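Local coordinates for SidF, inhibitor of growth family, member 3 (Legionella pneumophila subsp. pneumophila, PDB 4FYE), which is a phosphoinositide phosphatase that probably removes the 3-phosphate from membrane phosphatidylinositol phosphates, at residues Asp19-Pro24 / Val40-Met45; Lys212-Leu217 / Leu295-Glu300; Ala272-Ser277 / Leu288-Val293; Ala338-Ile343 / Ile396-Asn401; Ala392-Gln397 / Thr406-Gln411. The protein carries 1 engineered substitution. All blocks are in the same frame, centred on the assembly; numbering follows the deposited sequence.

Contact 1 (Asp19-Pro24 / Val40-Met45); sequences DLEPVP and VFKDPM
E21 and K42 meet twice, through backbone and through side chains. K42 N donates to E21 O (2.7 Å), an oxygen that F41 CA also approaches to 3.2 Å in a CA-H...O contact. Further out, the two extended side chains run alongside each other, and NZ of K42 forms a salt bridge to OE1 of E21 at 2.8 Å, reaching it 71° out of the carboxylate plane. V23 N gives a second backbone bond to V40 O (3.2 Å), and V23 CG2 rests on F41 C at 3.3 Å. L20 spans two partners: its CB meets F41 CB at 3.9 Å, and its CD2 touches P44 CB at 3.6 Å. P44 is backed by H15 and L16 of helix 9-16. Just before P44, D43 OD1 accepts from M45 N in an Asx turn, while OD2 bonds to Y12 OH. P22 and F41 form a single beta bridge, which lays the 19-24 segment against strand 39-42, an outermost strand of the six-stranded mixed sheet.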
# COMPACT_ATOMS: atom_id res chain seq x y z
N ASP A 19 -3.73 -26.20 -6.20
CA ASP A 19 -2.68 -26.86 -6.94
C ASP A 19 -2.47 -26.19 -8.26
O ASP A 19 -3.32 -26.32 -9.14
CB ASP A 19 -2.97 -28.35 -7.12
CG ASP A 19 -1.94 -29.22 -6.40
OD1 ASP A 19 -1.34 -28.74 -5.41
OD2 ASP A 19 -1.71 -30.38 -6.81
N LEU A 20 -1.35 -25.49 -8.43
CA LEU A 20 -1.14 -24.74 -9.68
C LEU A 20 -0.14 -25.36 -10.63
O LEU A 20 0.72 -26.18 -10.21
CB LEU A 20 -0.69 -23.31 -9.37
CG LEU A 20 -1.61 -22.52 -8.43
CD1 LEU A 20 -0.80 -21.37 -7.83
CD2 LEU A 20 -2.85 -21.98 -9.13
N GLU A 21 -0.24 -24.95 -11.91
CA GLU A 21 0.63 -25.50 -12.96
C GLU A 21 1.98 -24.82 -12.94
O GLU A 21 2.04 -23.60 -13.11
CB GLU A 21 0.03 -25.33 -14.36
CG GLU A 21 0.95 -25.80 -15.49
CD GLU A 21 0.23 -26.22 -16.79
OE1 GLU A 21 0.89 -26.23 -17.86
OE2 GLU A 21 -0.99 -26.54 -16.78
N PRO A 22 3.07 -25.61 -12.76
CA PRO A 22 4.46 -25.10 -12.84
C PRO A 22 4.77 -24.37 -14.16
O PRO A 22 4.17 -24.65 -15.19
CB PRO A 22 5.30 -26.39 -12.70
CG PRO A 22 4.45 -27.34 -11.91
CD PRO A 22 3.03 -27.03 -12.34
N VAL A 23 5.68 -23.40 -14.09
CA VAL A 23 6.24 -22.67 -15.22
C VAL A 23 7.77 -22.85 -15.19
O VAL A 23 8.40 -22.60 -14.14
CB VAL A 23 6.02 -21.16 -15.10
CG1 VAL A 23 6.52 -20.44 -16.33
CG2 VAL A 23 4.56 -20.84 -14.81
N PRO A 24 8.36 -23.27 -16.32
CA PRO A 24 9.82 -23.43 -16.57
C PRO A 24 10.51 -22.07 -16.68
O PRO A 24 9.85 -21.10 -17.09
CB PRO A 24 9.88 -24.08 -17.95
CG PRO A 24 8.51 -24.62 -18.20
CD PRO A 24 7.53 -23.79 -17.43
N VAL A 40 7.50 -20.66 -9.30
CA VAL A 40 6.69 -19.96 -10.25
C VAL A 40 5.68 -20.86 -10.94
O VAL A 40 5.96 -22.02 -11.27
CB VAL A 40 7.57 -19.26 -11.29
CG1 VAL A 40 6.74 -18.27 -12.09
CG2 VAL A 40 8.69 -18.53 -10.59
N PHE A 41 4.50 -20.30 -11.16
CA PHE A 41 3.34 -21.09 -11.52
C PHE A 41 2.40 -20.30 -12.44
O PHE A 41 2.49 -19.06 -12.57
CB PHE A 41 2.55 -21.39 -10.25
CG PHE A 41 3.26 -22.29 -9.26
CD1 PHE A 41 3.34 -23.67 -9.48
CD2 PHE A 41 3.75 -21.77 -8.04
CE1 PHE A 41 3.95 -24.51 -8.55
CE2 PHE A 41 4.37 -22.60 -7.12
CZ PHE A 41 4.47 -23.98 -7.37
N LYS A 42 1.44 -20.98 -13.07
CA LYS A 42 0.53 -20.27 -14.00
C LYS A 42 -0.62 -19.72 -13.19
O LYS A 42 -1.01 -20.35 -12.20
CB LYS A 42 0.01 -21.18 -15.09
CG LYS A 42 1.01 -21.54 -16.20
CD LYS A 42 0.23 -22.17 -17.36
CE LYS A 42 1.05 -23.04 -18.31
NZ LYS A 42 0.15 -23.85 -19.22
N ASP A 43 -1.14 -18.55 -13.55
CA ASP A 43 -2.32 -18.03 -12.85
C ASP A 43 -3.50 -18.97 -13.08
O ASP A 43 -3.74 -19.42 -14.21
CB ASP A 43 -2.64 -16.62 -13.30
CG ASP A 43 -3.69 -15.96 -12.43
OD1 ASP A 43 -4.90 -16.22 -12.69
OD2 ASP A 43 -3.32 -15.23 -11.48
N PRO A 44 -4.23 -19.32 -12.01
CA PRO A 44 -5.31 -20.30 -12.17
C PRO A 44 -6.47 -19.74 -12.97
O PRO A 44 -7.42 -20.48 -13.29
CB PRO A 44 -5.80 -20.55 -10.73
CG PRO A 44 -5.39 -19.32 -9.96
CD PRO A 44 -4.14 -18.79 -10.63
N MET A 45 -6.43 -18.46 -13.29
CA MET A 45 -7.60 -17.85 -13.88
C MET A 45 -7.28 -16.92 -15.01
O MET A 45 -7.96 -16.96 -16.01
CB MET A 45 -8.46 -17.16 -12.81
CG MET A 45 -8.91 -18.13 -11.73
SD MET A 45 -10.51 -17.85 -10.96
CE MET A 45 -10.75 -16.09 -11.22

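Contact 2 (Lys212-Leu217 / Leu295-Glu300)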
# COMPACT_ATOMS: atom_id res chain seq x y z
N LYS A 212 -10.34 5.85 -18.77
CA LYS A 212 -10.46 6.18 -20.17
C LYS A 212 -9.74 7.49 -20.46
O LYS A 212 -9.07 7.62 -21.47
CB LYS A 212 -11.92 6.17 -20.66
CG LYS A 212 -12.52 4.79 -20.53
CD LYS A 212 -13.41 4.41 -21.68
CE LYS A 212 -14.25 3.18 -21.36
NZ LYS A 212 -15.58 3.20 -22.10
N ARG A 213 -9.90 8.46 -19.58
CA ARG A 213 -9.20 9.72 -19.72
C ARG A 213 -7.70 9.50 -19.90
O ARG A 213 -7.11 10.03 -20.82
CB ARG A 213 -9.45 10.60 -18.52
CG ARG A 213 -8.95 12.01 -18.66
CD ARG A 213 -8.74 12.59 -17.29
NE ARG A 213 -10.01 12.69 -16.61
CZ ARG A 213 -10.88 13.68 -16.82
NH1 ARG A 213 -10.60 14.64 -17.70
NH2 ARG A 213 -12.03 13.70 -16.15
N GLN A 214 -7.07 8.73 -19.02
CA GLN A 214 -5.65 8.40 -19.21
C GLN A 214 -5.42 7.72 -20.57
O GLN A 214 -4.48 8.03 -21.30
CB GLN A 214 -5.14 7.48 -18.09
CG GLN A 214 -4.91 8.15 -16.75
CD GLN A 214 -4.82 7.13 -15.62
OE1 GLN A 214 -5.42 6.05 -15.70
NE2 GLN A 214 -4.13 7.49 -14.52
N GLN A 215 -6.30 6.80 -20.92
CA GLN A 215 -6.15 6.01 -22.10
C GLN A 215 -6.01 6.92 -23.33
O GLN A 215 -5.10 6.71 -24.13
CB GLN A 215 -7.30 5.00 -22.21
CG GLN A 215 -7.00 3.68 -22.94
CD GLN A 215 -5.70 2.95 -22.49
OE1 GLN A 215 -5.76 1.93 -21.79
NE2 GLN A 215 -4.54 3.44 -22.94
N ARG A 216 -6.84 7.95 -23.46
CA ARG A 216 -6.74 8.81 -24.64
C ARG A 216 -5.67 9.94 -24.57
O ARG A 216 -5.25 10.44 -25.61
CB ARG A 216 -8.10 9.36 -25.04
CG ARG A 216 -8.59 10.45 -24.11
CD ARG A 216 -9.93 11.01 -24.52
NE ARG A 216 -10.68 11.44 -23.34
CZ ARG A 216 -10.50 12.60 -22.71
NH1 ARG A 216 -9.57 13.49 -23.12
NH2 ARG A 216 -11.27 12.87 -21.64
N LEU A 217 -5.24 10.34 -23.37
CA LEU A 217 -4.06 11.21 -23.26
C LEU A 217 -2.78 10.42 -23.45
O LEU A 217 -1.76 10.78 -22.92
CB LEU A 217 -3.99 11.99 -21.93
CG LEU A 217 -5.15 12.84 -21.38
CD1 LEU A 217 -5.05 12.89 -19.87
CD2 LEU A 217 -5.24 14.25 -21.92
N LEU A 295 -4.08 14.64 -10.03
CA LEU A 295 -5.53 14.58 -10.08
C LEU A 295 -6.00 13.46 -11.05
O LEU A 295 -6.82 12.61 -10.72
CB LEU A 295 -6.06 15.89 -10.58
CG LEU A 295 -7.33 16.56 -10.10
CD1 LEU A 295 -8.12 16.94 -11.33
CD2 LEU A 295 -8.18 15.73 -9.17
N ILE A 296 -5.45 13.45 -12.25
CA ILE A 296 -5.67 12.38 -13.18
C ILE A 296 -5.46 10.97 -12.52
O ILE A 296 -6.40 10.12 -12.50
CB ILE A 296 -4.82 12.64 -14.43
CG1 ILE A 296 -5.51 13.74 -15.27
CG2 ILE A 296 -4.61 11.37 -15.22
CD1 ILE A 296 -4.65 14.36 -16.35
N ASN A 297 -4.29 10.73 -11.94
CA ASN A 297 -4.05 9.53 -11.16
C ASN A 297 -4.97 9.37 -9.97
O ASN A 297 -5.37 8.25 -9.68
CB ASN A 297 -2.65 9.54 -10.69
CG ASN A 297 -1.68 9.37 -11.81
OD1 ASN A 297 -2.05 9.05 -12.97
ND2 ASN A 297 -0.40 9.57 -11.49
N GLN A 298 -5.33 10.47 -9.29
CA GLN A 298 -6.38 10.36 -8.28
C GLN A 298 -7.69 9.74 -8.85
O GLN A 298 -8.31 8.93 -8.18
CB GLN A 298 -6.72 11.69 -7.63
CG GLN A 298 -7.57 11.48 -6.39
CD GLN A 298 -6.94 10.53 -5.38
OE1 GLN A 298 -5.72 10.54 -5.22
NE2 GLN A 298 -7.76 9.76 -4.66
N GLU A 299 -8.11 10.08 -10.07
CA GLU A 299 -9.28 9.41 -10.58
C GLU A 299 -9.09 7.91 -10.82
O GLU A 299 -9.97 7.12 -10.47
CB GLU A 299 -10.12 10.18 -11.64
CG GLU A 299 -9.53 10.36 -13.04
CD GLU A 299 -10.55 10.83 -14.10
OE1 GLU A 299 -10.37 10.49 -15.29
OE2 GLU A 299 -11.54 11.53 -13.81
N GLU A 300 -7.89 7.50 -11.23
CA GLU A 300 -7.61 6.08 -11.39
C GLU A 300 -7.74 5.37 -10.06
O GLU A 300 -8.33 4.31 -9.96
CB GLU A 300 -6.24 5.85 -11.99
CG GLU A 300 -5.90 4.38 -12.34
CD GLU A 300 -4.38 4.09 -12.48
OE1 GLU A 300 -3.96 2.90 -12.34
OE2 GLU A 300 -3.56 5.03 -12.70
O HOH W 1 -11.87 8.29 -17.50
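R213 lays its bent side chain across that of E299 at about a right angle and binds it through NE and one terminal NH. R213 NE donates to E299 OE1 at 2.6 Å and its NH2 to E299 OE2 at 3.2 Å. Both oxygens lie close to the guanidinium plane, yet the carboxylate is turned 56° against it, and so both nitrogens approach from above the carboxylate plane. E299 presents the group from the crowded position, its CG between backbone N and carbonyl carbon (chi1 71°). F507 adds a cation-pi contact to R213, and a water held by R213 N (2.9 Å) gives E299 OE1 a weak bond. Q214 and I296 run antiparallel alongside each other, Q214 CG to I296 CG2 3.6 Å, which brings the amide nitrogen between two acceptors. Q214 NE2 donates to OE2 of E300 (3.1 Å), on the anti side of that carboxylate, and weakly to OD1 of N297 at 3.0 Å. Beside these, L217 CD1 and I296 CD1 meet tip to tip at 3.8 Å. The second shell fixes the amides: T211 N bonds Q214 OE1, G242 N bonds N297 OD1, and N243 N also binds E300 OE2. Short helix 212-216 is therefore joined to helix 284-311 by directional bonds as well as packing, and the donors around the buried carboxylates of E299 and E300 would be expected to favour their charged forms.

Contact 3 (Ala272-Ser277 / Leu288-Val293)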
# COMPACT_ATOMS: atom_id res chain seq x y z
N ALA A 272 3.98 7.28 -5.10
CA ALA A 272 3.59 8.64 -5.36
C ALA A 272 2.69 8.64 -6.59
O ALA A 272 2.95 7.97 -7.58
CB ALA A 272 4.81 9.51 -5.59
N ARG A 273 1.61 9.41 -6.49
CA ARG A 273 0.58 9.47 -7.50
C ARG A 273 1.05 10.45 -8.53
O ARG A 273 0.37 10.73 -9.50
CB ARG A 273 -0.70 10.02 -6.91
CG ARG A 273 -1.59 8.98 -6.28
CD ARG A 273 -2.36 9.58 -5.12
NE ARG A 273 -2.21 8.76 -3.94
CZ ARG A 273 -3.23 8.27 -3.26
NH1 ARG A 273 -4.47 8.52 -3.65
NH2 ARG A 273 -3.02 7.53 -2.19
N MET A 274 2.22 11.01 -8.27
CA MET A 274 2.69 12.05 -9.06
C MET A 274 4.02 11.67 -9.56
O MET A 274 4.77 11.02 -8.86
CB MET A 274 2.80 13.28 -8.23
CG MET A 274 3.58 13.05 -6.99
SD MET A 274 4.21 14.70 -6.66
CE MET A 274 2.81 15.22 -5.69
N PRO A 275 4.31 12.06 -10.79
CA PRO A 275 5.62 11.74 -11.32
C PRO A 275 6.68 12.67 -10.71
O PRO A 275 6.99 13.76 -11.22
CB PRO A 275 5.45 11.93 -12.83
CG PRO A 275 4.13 12.64 -13.03
CD PRO A 275 3.54 12.94 -11.69
N TYR A 276 7.18 12.23 -9.57
CA TYR A 276 8.30 12.81 -8.84
C TYR A 276 9.48 13.37 -9.66
O TYR A 276 9.87 14.53 -9.48
CB TYR A 276 8.84 11.76 -7.86
CG TYR A 276 9.01 10.30 -8.38
CD1 TYR A 276 8.77 9.93 -9.73
CD2 TYR A 276 9.43 9.30 -7.50
CE1 TYR A 276 8.93 8.62 -10.16
CE2 TYR A 276 9.59 7.98 -7.92
CZ TYR A 276 9.34 7.65 -9.24
OH TYR A 276 9.52 6.34 -9.60
N SER A 277 10.01 12.55 -10.56
CA SER A 277 11.26 12.83 -11.27
C SER A 277 11.20 14.08 -12.12
O SER A 277 12.16 14.84 -12.22
CB SER A 277 11.63 11.63 -12.14
OG SER A 277 10.51 11.19 -12.88
N LEU A 288 2.16 23.05 -12.42
CA LEU A 288 0.72 22.88 -12.52
C LEU A 288 0.39 21.63 -13.34
O LEU A 288 -0.55 20.93 -13.02
CB LEU A 288 0.05 24.12 -13.10
CG LEU A 288 -1.20 24.67 -12.42
CD1 LEU A 288 -2.11 25.22 -13.51
CD2 LEU A 288 -1.94 23.67 -11.56
N ALA A 289 1.20 21.33 -14.34
CA ALA A 289 1.08 20.10 -15.08
C ALA A 289 1.13 18.87 -14.13
O ALA A 289 0.28 17.93 -14.20
CB ALA A 289 2.16 20.04 -16.12
N ILE A 290 2.10 18.92 -13.22
CA ILE A 290 2.35 17.87 -12.24
C ILE A 290 1.18 17.75 -11.28
O ILE A 290 0.74 16.62 -10.98
CB ILE A 290 3.68 18.09 -11.49
CG1 ILE A 290 4.84 17.83 -12.44
CG2 ILE A 290 3.78 17.13 -10.31
CD1 ILE A 290 6.17 18.47 -12.05
N LYS A 291 0.67 18.89 -10.81
CA LYS A 291 -0.58 18.91 -10.03
C LYS A 291 -1.75 18.23 -10.75
O LYS A 291 -2.60 17.62 -10.12
CB LYS A 291 -0.98 20.33 -9.66
CG LYS A 291 -0.90 20.64 -8.19
CD LYS A 291 -1.17 22.11 -7.86
CE LYS A 291 0.14 22.89 -7.71
NZ LYS A 291 -0.07 24.20 -7.03
N ALA A 292 -1.80 18.37 -12.08
CA ALA A 292 -2.92 17.84 -12.86
C ALA A 292 -2.84 16.33 -12.98
O ALA A 292 -3.89 15.65 -12.93
CB ALA A 292 -2.97 18.45 -14.24
N VAL A 293 -1.62 15.83 -13.19
CA VAL A 293 -1.42 14.41 -13.33
C VAL A 293 -1.80 13.75 -12.02
O VAL A 293 -2.34 12.66 -12.01
CB VAL A 293 0.03 14.09 -13.62
CG1 VAL A 293 0.32 12.63 -13.41
CG2 VAL A 293 0.35 14.52 -15.04
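P275, the centre of an inverse gamma turn, presses its ring against V293 of helix 284-311. This is the tight part of the contact: CD and CG of the proline ring point at one methyl of the valine, P275 CG standing 3.8 Å from V293 CG1. Packing is slacker one helical turn earlier. There I290 CG2 lies 4.4 Å from P275 CD and, equally, 4.4 Å from M274 SD. The chain then heads outward through Y276, whose CB points away from residues 288-293, to the exposed S277. Neighbouring aromatics add to the buried side: Y379 of helix 373-387 touches both M274 and I290, and F510 of helix 482-514 covers V293. The end of R273's side chain, just before the turn, leads away from residues 288-293; its guanidinium bonds Q298, forms a salt bridge with E356 and lies in a cation-pi contact with Y358. The loop after strand 260-268 is thus seated on the helix by apolar contacts, one of them through the sulfur of M274, with no hydrogen bond between the segments. Its closest approach depends on the valine torsion: V293 CG1, anti to the backbone N (chi1 165°), is the branch that meets P275 CD, at 3.7 Å.

Contact 4 (Ala338-Ile343 / Ile396-Asn401); sequences ARAQLI and IQTGSN
I343 reaches from its helix toward T398 and I396 by two branches that part at CB. With CG1 beside the backbone N (chi1 -71°), CG2 is left anti to that nitrogen and bridges two strand residues. I343 CG2 lies 4.0 Å from CG2 of T398 and the same 4.0 Å from CG2 of I396. The other branch runs through CG1 to I343 CD1, which ends 3.8 Å from T398 O. One helical turn earlier A340 approaches the same oxygen from another direction: its CA makes a CA-H...O contact with T398 O at 3.4 Å (angle at H 138°), and its CB stands 3.6 Å from that atom. A340 CB also lies 4.3 Å from G399 N. T398 O is not left to carbon partners, since T6 OG1 hydrogen-bonds to it; the threonine hydroxyl in turn is paired with T402 OG1 across the hairpin turn. L318 and I310 contact I343, while A306 and Q307 contact I396, so helices 315-320 and 284-311 also pack here. No hydrogen bond links the two segments themselves. The axes of helix segment 338-343 and strand segment 396-399 approach to 6.7 Å at 144° between their directions, which is helix-on-sheet packing: helix 335-349 lies against the later part of strand 391-399 (residues 396-398), an outermost strand of the four-stranded mixed sheet.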
# COMPACT_ATOMS: atom_id res chain seq x y z
N ALA A 338 -22.78 -14.89 -15.95
CA ALA A 338 -23.78 -14.61 -14.93
C ALA A 338 -23.30 -13.50 -13.95
O ALA A 338 -24.00 -12.52 -13.71
CB ALA A 338 -24.14 -15.88 -14.17
N ARG A 339 -22.10 -13.66 -13.40
CA ARG A 339 -21.53 -12.56 -12.63
C ARG A 339 -21.52 -11.25 -13.43
O ARG A 339 -21.85 -10.19 -12.87
CB ARG A 339 -20.12 -12.86 -12.03
CG ARG A 339 -19.70 -11.79 -11.03
CD ARG A 339 -18.60 -12.31 -10.16
NE ARG A 339 -18.02 -11.28 -9.30
CZ ARG A 339 -18.39 -11.05 -8.03
NH1 ARG A 339 -19.37 -11.73 -7.40
NH2 ARG A 339 -17.75 -10.12 -7.40
N ALA A 340 -21.15 -11.30 -14.71
CA ALA A 340 -21.09 -10.03 -15.46
C ALA A 340 -22.47 -9.32 -15.42
O ALA A 340 -22.55 -8.10 -15.27
CB ALA A 340 -20.66 -10.27 -16.93
N GLN A 341 -23.53 -10.09 -15.61
CA GLN A 341 -24.87 -9.55 -15.72
C GLN A 341 -25.28 -8.96 -14.36
O GLN A 341 -25.82 -7.87 -14.27
CB GLN A 341 -25.83 -10.66 -16.17
CG GLN A 341 -27.18 -10.15 -16.57
CD GLN A 341 -28.24 -11.28 -16.72
OE1 GLN A 341 -28.22 -12.29 -15.99
NE2 GLN A 341 -29.16 -11.10 -17.66
N LEU A 342 -24.99 -9.69 -13.29
CA LEU A 342 -25.17 -9.21 -11.94
C LEU A 342 -24.42 -7.90 -11.70
O LEU A 342 -24.99 -6.99 -11.12
CB LEU A 342 -24.66 -10.26 -10.96
CG LEU A 342 -25.68 -11.23 -10.37
CD1 LEU A 342 -27.08 -11.07 -10.96
CD2 LEU A 342 -25.16 -12.65 -10.40
N ILE A 343 -23.17 -7.79 -12.15
CA ILE A 343 -22.40 -6.60 -11.85
C ILE A 343 -22.98 -5.40 -12.57
O ILE A 343 -23.20 -4.33 -11.99
CB ILE A 343 -20.93 -6.77 -12.19
CG1 ILE A 343 -20.33 -7.73 -11.18
CG2 ILE A 343 -20.18 -5.42 -12.12
CD1 ILE A 343 -18.92 -8.18 -11.56
N ILE A 396 -16.10 0.25 -14.89
CA ILE A 396 -16.08 -0.90 -14.04
C ILE A 396 -16.01 -2.06 -14.98
O ILE A 396 -16.88 -2.21 -15.85
CB ILE A 396 -17.39 -0.98 -13.19
CG1 ILE A 396 -17.46 0.18 -12.17
CG2 ILE A 396 -17.60 -2.35 -12.54
CD1 ILE A 396 -16.68 -0.09 -10.96
N GLN A 397 -14.99 -2.89 -14.81
CA GLN A 397 -14.94 -4.19 -15.52
C GLN A 397 -16.01 -5.18 -15.05
O GLN A 397 -15.99 -5.57 -13.88
CB GLN A 397 -13.62 -4.86 -15.22
CG GLN A 397 -12.41 -4.27 -15.87
CD GLN A 397 -12.66 -4.08 -17.33
OE1 GLN A 397 -12.72 -2.93 -17.80
NE2 GLN A 397 -12.87 -5.19 -18.06
N THR A 398 -16.88 -5.64 -15.94
CA THR A 398 -17.93 -6.61 -15.58
C THR A 398 -17.54 -8.05 -15.88
O THR A 398 -17.88 -8.97 -15.14
CB THR A 398 -19.27 -6.32 -16.28
OG1 THR A 398 -19.11 -6.51 -17.68
CG2 THR A 398 -19.75 -4.89 -16.03
N GLY A 399 -16.84 -8.24 -16.99
CA GLY A 399 -16.39 -9.53 -17.42
C GLY A 399 -15.14 -9.30 -18.25
O GLY A 399 -14.63 -8.17 -18.35
N SER A 400 -14.63 -10.38 -18.85
CA SER A 400 -13.35 -10.29 -19.56
C SER A 400 -13.46 -9.50 -20.87
O SER A 400 -12.48 -8.98 -21.34
CB SER A 400 -12.68 -11.67 -19.74
OG SER A 400 -13.36 -12.38 -20.75
N ASN A 401 -14.64 -9.34 -21.43
CA ASN A 401 -14.76 -8.50 -22.60
C ASN A 401 -15.79 -7.39 -22.46
O ASN A 401 -16.29 -6.88 -23.46
CB ASN A 401 -15.09 -9.37 -23.83
CG ASN A 401 -14.47 -8.83 -25.12
OD1 ASN A 401 -13.90 -7.74 -25.15
ND2 ASN A 401 -14.60 -9.61 -26.20

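Contact 5 (Ala392-Gln397 / Thr406-Gln411); sequences AKITIQ and TAVGYQ
The peptide groups of A392 and V408, and of I394 and T406, are joined by reciprocal N-H...O bonds, and their side chains lie on one face of the sheet. At the first pair A392 N donates to V408 O (2.8 Å) and V408 N returns a bond to A392 O at 2.7 Å. At the second, I394 N binds T406 O (2.8 Å) and T406 N binds I394 O at 3.1 Å. Between these antiparallel hydrogen-bonded pairs lies the non-hydrogen-bonded pair K393 and A407, whose side chains occupy the other face; here A407 CA comes within 3.3 Å of A392 O as a CA-H...O contact. On the face of A392 and I394, V408 has CG1 anti to its nitrogen, which turns V408 CG2 across to CG2 of I394 at 3.6 Å. Farther along, T406 OG1 touches I396 CG1 at 3.8 Å. Helix 284-311 meets I394 through Q303, and F387 of helix 373-387 packs on A392. The directions of the short segments differ by 120°, consistent with a twisted antiparallel pair, and pairing continues toward the turn through I396 and V404. In the other direction Y410 swings its ring away and bonds E356 through OH. Cohesion here comes mainly from the backbone: four bonds satisfy the N-H and C=O groups of A392, I394, T406 and V408 that point across the pair, with a modest apolar seal on the buried face.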
# COMPACT_ATOMS: atom_id res chain seq x y z
N ALA A 392 -17.11 10.84 -9.26
CA ALA A 392 -16.25 10.71 -10.47
C ALA A 392 -16.74 9.70 -11.48
O ALA A 392 -17.20 8.64 -11.10
CB ALA A 392 -14.83 10.38 -10.10
N LYS A 393 -16.58 9.99 -12.77
CA LYS A 393 -17.08 9.09 -13.80
C LYS A 393 -16.02 8.08 -14.10
O LYS A 393 -14.93 8.44 -14.46
CB LYS A 393 -17.49 9.86 -15.03
CG LYS A 393 -18.53 10.88 -14.66
CD LYS A 393 -19.31 11.48 -15.82
CE LYS A 393 -20.50 12.24 -15.23
NZ LYS A 393 -21.33 12.95 -16.23
N ILE A 394 -16.35 6.81 -13.95
CA ILE A 394 -15.35 5.74 -13.87
C ILE A 394 -15.75 4.57 -14.75
O ILE A 394 -16.81 4.59 -15.30
CB ILE A 394 -15.11 5.37 -12.36
CG1 ILE A 394 -13.70 5.70 -12.09
CG2 ILE A 394 -15.63 3.99 -11.87
CD1 ILE A 394 -13.58 7.19 -11.99
N THR A 395 -14.89 3.57 -14.90
CA THR A 395 -15.23 2.39 -15.72
C THR A 395 -15.14 1.18 -14.82
O THR A 395 -14.20 1.08 -14.07
CB THR A 395 -14.23 2.24 -16.89
OG1 THR A 395 -14.53 3.24 -17.85
CG2 THR A 395 -14.35 0.90 -17.56
N ILE A 396 -16.10 0.25 -14.89
CA ILE A 396 -16.08 -0.90 -14.04
C ILE A 396 -16.01 -2.06 -14.98
O ILE A 396 -16.88 -2.21 -15.85
CB ILE A 396 -17.39 -0.98 -13.19
CG1 ILE A 396 -17.46 0.18 -12.17
CG2 ILE A 396 -17.60 -2.35 -12.54
CD1 ILE A 396 -16.68 -0.09 -10.96
N GLN A 397 -14.99 -2.89 -14.81
CA GLN A 397 -14.94 -4.19 -15.52
C GLN A 397 -16.01 -5.18 -15.05
O GLN A 397 -15.99 -5.57 -13.88
CB GLN A 397 -13.62 -4.86 -15.22
CG GLN A 397 -12.41 -4.27 -15.87
CD GLN A 397 -12.66 -4.08 -17.33
OE1 GLN A 397 -12.72 -2.93 -17.80
NE2 GLN A 397 -12.87 -5.19 -18.06
N THR A 406 -19.88 4.46 -14.80
CA THR A 406 -20.72 4.99 -13.73
C THR A 406 -20.05 6.14 -13.01
O THR A 406 -18.84 6.14 -12.81
CB THR A 406 -20.75 4.07 -12.48
OG1 THR A 406 -20.10 2.83 -12.71
CG2 THR A 406 -22.10 3.93 -11.91
N ALA A 407 -20.85 7.00 -12.46
CA ALA A 407 -20.38 7.95 -11.47
C ALA A 407 -20.05 7.15 -10.21
O ALA A 407 -20.71 6.16 -9.98
CB ALA A 407 -21.48 8.98 -11.20
N VAL A 408 -19.04 7.55 -9.44
CA VAL A 408 -18.73 6.92 -8.13
C VAL A 408 -18.46 8.03 -7.10
O VAL A 408 -17.63 8.88 -7.37
CB VAL A 408 -17.47 6.05 -8.13
CG1 VAL A 408 -17.15 5.61 -6.67
CG2 VAL A 408 -17.63 4.77 -8.96
N GLY A 409 -19.13 7.97 -5.93
CA GLY A 409 -18.98 8.92 -4.82
C GLY A 409 -17.61 8.74 -4.16
O GLY A 409 -17.11 7.61 -4.07
N TYR A 410 -16.97 9.83 -3.72
CA TYR A 410 -15.65 9.75 -3.05
C TYR A 410 -15.59 10.50 -1.71
O TYR A 410 -16.21 11.54 -1.53
CB TYR A 410 -14.53 10.14 -4.00
CG TYR A 410 -13.13 10.04 -3.46
CD1 TYR A 410 -12.41 8.83 -3.47
CD2 TYR A 410 -12.49 11.19 -2.94
CE1 TYR A 410 -11.11 8.78 -2.96
CE2 TYR A 410 -11.20 11.16 -2.47
CZ TYR A 410 -10.52 9.98 -2.47
OH TYR A 410 -9.27 10.00 -1.94
N GLN A 411 -14.90 9.90 -0.75
CA GLN A 411 -14.62 10.53 0.54
C GLN A 411 -13.17 10.25 0.88
O GLN A 411 -12.74 9.10 0.86
CB GLN A 411 -15.51 9.96 1.63
CG GLN A 411 -17.00 10.27 1.44
CD GLN A 411 -17.81 10.02 2.71
OE1 GLN A 411 -18.47 8.98 2.83
NE2 GLN A 411 -17.77 10.97 3.65

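In the fold
Contact 1 comes first along the chain and lies apart, at the edge of the six-stranded sheet; its centre is 25 Å from that of contact 4 and about 37 Å from that of contact 3. Contacts 2 and 3 share helix 284-311, their centres 12 Å apart, and contact 3 falls within the chain span that contact 2 closes; they meet at R273, whose guanidinium probably bonds Q298. Contacts 4 and 5 follow, sharing I396 and Q397 on strand 391-399 of the four-stranded sheet. Contact 5 also packs against contact 2, again at 12 Å between centres. Helix 284-311 thus connects the 272-277 loop, helix 212-216 and the hairpin within one phosphatase family region.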